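Local structure of N6 adenine specific DNA methylase (Encephalitozoon cuniculi, 3Q87) at residues D29-S33 and V48-L52. The protein is the S-adenosylmethionine-binding catalytic subunit of the Mtq2-Trm112 complex, which methylates the translation termination factor eRF1. Sequence-based numbering, arbitrary orientation.
With SAM (S-adenosylmethionine), chain D.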
loop_
_atom_site.group_PDB
_atom_site.type_symbol
_atom_site.label_atom_id
_atom_site.label_comp_id
_atom_site.label_asym_id
_atom_site.label_seq_id
_atom_site.Cartn_x
_atom_site.Cartn_y
_atom_site.Cartn_z
ATOM N N ASP B 29 1.035 -2.440 3.838
ATOM C CA ASP B 29 1.107 -2.094 5.261
ATOM C C ASP B 29 0.279 -0.825 5.448
ATOM O O ASP B 29 0.758 0.287 5.229
ATOM C CB ASP B 29 2.561 -1.846 5.690
ATOM C CG ASP B 29 2.689 -1.377 7.144
ATOM O OD1 ASP B 29 1.687 -1.448 7.905
ATOM O OD2 ASP B 29 3.801 -0.937 7.532
ATOM N N LEU B 30 -0.977 -1.005 5.826
ATOM C CA LEU B 30 -1.925 0.091 5.946
ATOM C C LEU B 30 -1.791 0.739 7.325
ATOM O O LEU B 30 -1.793 0.037 8.327
ATOM C CB LEU B 30 -3.333 -0.480 5.766
ATOM C CG LEU B 30 -4.535 0.453 5.697
ATOM C CD1 LEU B 30 -4.384 1.402 4.542
ATOM C CD2 LEU B 30 -5.819 -0.368 5.541
ATOM N N GLY B 31 -1.699 2.066 7.384
ATOM C CA GLY B 31 -1.424 2.743 8.644
ATOM C C GLY B 31 -0.003 2.406 9.097
ATOM O O GLY B 31 0.242 2.000 10.231
ATOM N N THR B 32 0.944 2.594 8.189
ATOM C CA THR B 32 2.315 2.184 8.411
ATOM C C THR B 32 2.978 3.003 9.494
ATOM O O THR B 32 3.935 2.544 10.110
ATOM C CB THR B 32 3.160 2.314 7.117
ATOM O OG1 THR B 32 4.496 1.890 7.372
ATOM C CG2 THR B 32 3.172 3.745 6.622
ATOM N N SER B 33 2.472 4.213 9.719
ATOM C CA SER B 33 3.133 5.165 10.620
ATOM C C SER B 33 4.605 5.366 10.209
ATOM O O SER B 33 4.866 5.768 9.072
ATOM C CB SER B 33 2.997 4.739 12.075
ATOM O OG SER B 33 3.417 5.784 12.945
ATOM N N VAL B 48 4.004 -2.011 -0.064
ATOM C CA VAL B 48 3.562 -0.644 -0.222
ATOM C C VAL B 48 3.080 -0.176 1.143
ATOM O O VAL B 48 2.310 -0.857 1.782
ATOM C CB VAL B 48 2.426 -0.530 -1.255
ATOM C CG1 VAL B 48 1.990 0.941 -1.410
ATOM C CG2 VAL B 48 2.910 -1.086 -2.584
ATOM N N SER B 49 3.559 0.975 1.598
ATOM C CA SER B 49 3.209 1.449 2.930
ATOM C C SER B 49 2.443 2.763 2.868
ATOM O O SER B 49 2.887 3.718 2.217
ATOM C CB SER B 49 4.479 1.596 3.764
ATOM O OG SER B 49 5.267 0.428 3.633
ATOM N N THR B 50 1.282 2.804 3.524
ATOM C CA THR B 50 0.404 3.970 3.430
ATOM C C THR B 50 -0.011 4.480 4.796
ATOM O O THR B 50 -0.080 3.716 5.748
ATOM C CB THR B 50 -0.891 3.680 2.621
ATOM O OG1 THR B 50 -1.799 2.927 3.431
ATOM C CG2 THR B 50 -0.584 2.908 1.336
ATOM N N ASP B 51 -0.275 5.782 4.884
ATOM C CA ASP B 51 -0.779 6.383 6.115
ATOM C C ASP B 51 -1.474 7.695 5.778
ATOM O O ASP B 51 -1.188 8.325 4.758
ATOM C CB ASP B 51 0.361 6.639 7.123
ATOM C CG ASP B 51 -0.123 6.613 8.567
ATOM O OD1 ASP B 51 0.237 5.676 9.300
ATOM O OD2 ASP B 51 -0.892 7.511 8.959
ATOM N N LEU B 52 -2.425 8.079 6.617
ATOM C CA LEU B 52 -3.085 9.368 6.497
ATOM C C LEU B 52 -2.173 10.465 7.049
ATOM O O LEU B 52 -2.271 11.625 6.657
ATOM C CB LEU B 52 -4.403 9.339 7.279
ATOM C CG LEU B 52 -5.353 10.518 7.103
ATOM C CD1 LEU B 52 -5.768 10.604 5.633
ATOM C CD2 LEU B 52 -6.574 10.327 8.003
HETATM N N SAM D . 1.508 0.394 11.998
HETATM C CA SAM D . 1.832 1.205 13.179
HETATM C C SAM D . 2.111 0.271 14.367
HETATM O O SAM D . 2.785 0.631 15.332
HETATM O OXT SAM D . 1.668 -0.875 14.389
HETATM C CB SAM D . 0.791 2.308 13.514
HETATM C CG SAM D . -0.623 1.960 14.043
HETATM S SD SAM D . -1.689 3.345 14.642
HETATM C CE SAM D . -2.672 2.558 15.936
HETATM C "C5'" SAM D . -2.935 3.516 13.339
HETATM C "C4'" SAM D . -2.304 4.202 12.138
HETATM O "O4'" SAM D . -3.284 4.389 11.129
HETATM C "C3'" SAM D . -1.734 5.573 12.470
HETATM O "O3'" SAM D . -0.435 5.655 11.928
HETATM C "C2'" SAM D . -2.650 6.550 11.760
HETATM O "O2'" SAM D . -2.000 7.705 11.282
HETATM C "C1'" SAM D . -3.152 5.700 10.616
HETATM N N9 SAM D . -4.469 6.087 10.134
HETATM C C8 SAM D . -5.517 6.657 10.820
HETATM N N7 SAM D . -6.537 6.817 9.948
HETATM C C5 SAM D . -6.141 6.344 8.729
HETATM C C6 SAM D . -6.761 6.244 7.496
HETATM N N6 SAM D . -8.012 6.669 7.352
HETATM N N1 SAM D . -6.079 5.699 6.420
HETATM C C2 SAM D . -4.778 5.244 6.554
HETATM N N3 SAM D . -4.166 5.344 7.788
HETATM C C4 SAM D . -4.837 5.884 8.839
#
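The carboxylate of Asp51 lies between Ser33 and the ribose of S-adenosylmethionine. Ser33 N bonds to Asp51 OD1 at 2.7 Å, on the anti side and 24° out of the carboxylate plane. Ribose O3' donates to Asp51 OD1 at 2.7 Å and ribose O2' to Asp51 OD2 at 2.6 Å. Asn53 N also bonds to Asp51 OD2. Leu52 CB rests over one face of the adenine, 3.8 Å from its C4 and C5. The carboxylate of Asp29 is met from above its plane by Thr32 OG1, which donates to Asp29 OD2 at 2.9 Å. The hydroxyl of Thr38, in helix 36-41, bonds to Asp29, Thr32 and Ser49. With OG1 of Thr32 anti to the backbone N (chi1 -179°), its CG2 rests against Thr50 O at 3.4 Å. On the other face of the sheet, Leu30 CD1 packs on Thr50 OG1.

Strands 26-30 and 46-51 run parallel. Asp29 N bonds to Val48 O, and Thr50 N to Asp29 O. Thr50 O takes a nearly straight bond from Thr32 N (2.9 Å, N-H...O angle 169°) and a weak one from Gly31 N. Gly31, with positive phi, passes close beside the ribose ring. Its carbonyl O accepts from the cofactor amino group.

This is the glycine loop and ribose-binding acid of a Rossmann-like methyltransferase. The bonds to Ser33 and Asn53 probably fix the carboxylate's rotation and help it hold both ribose hydroxyls.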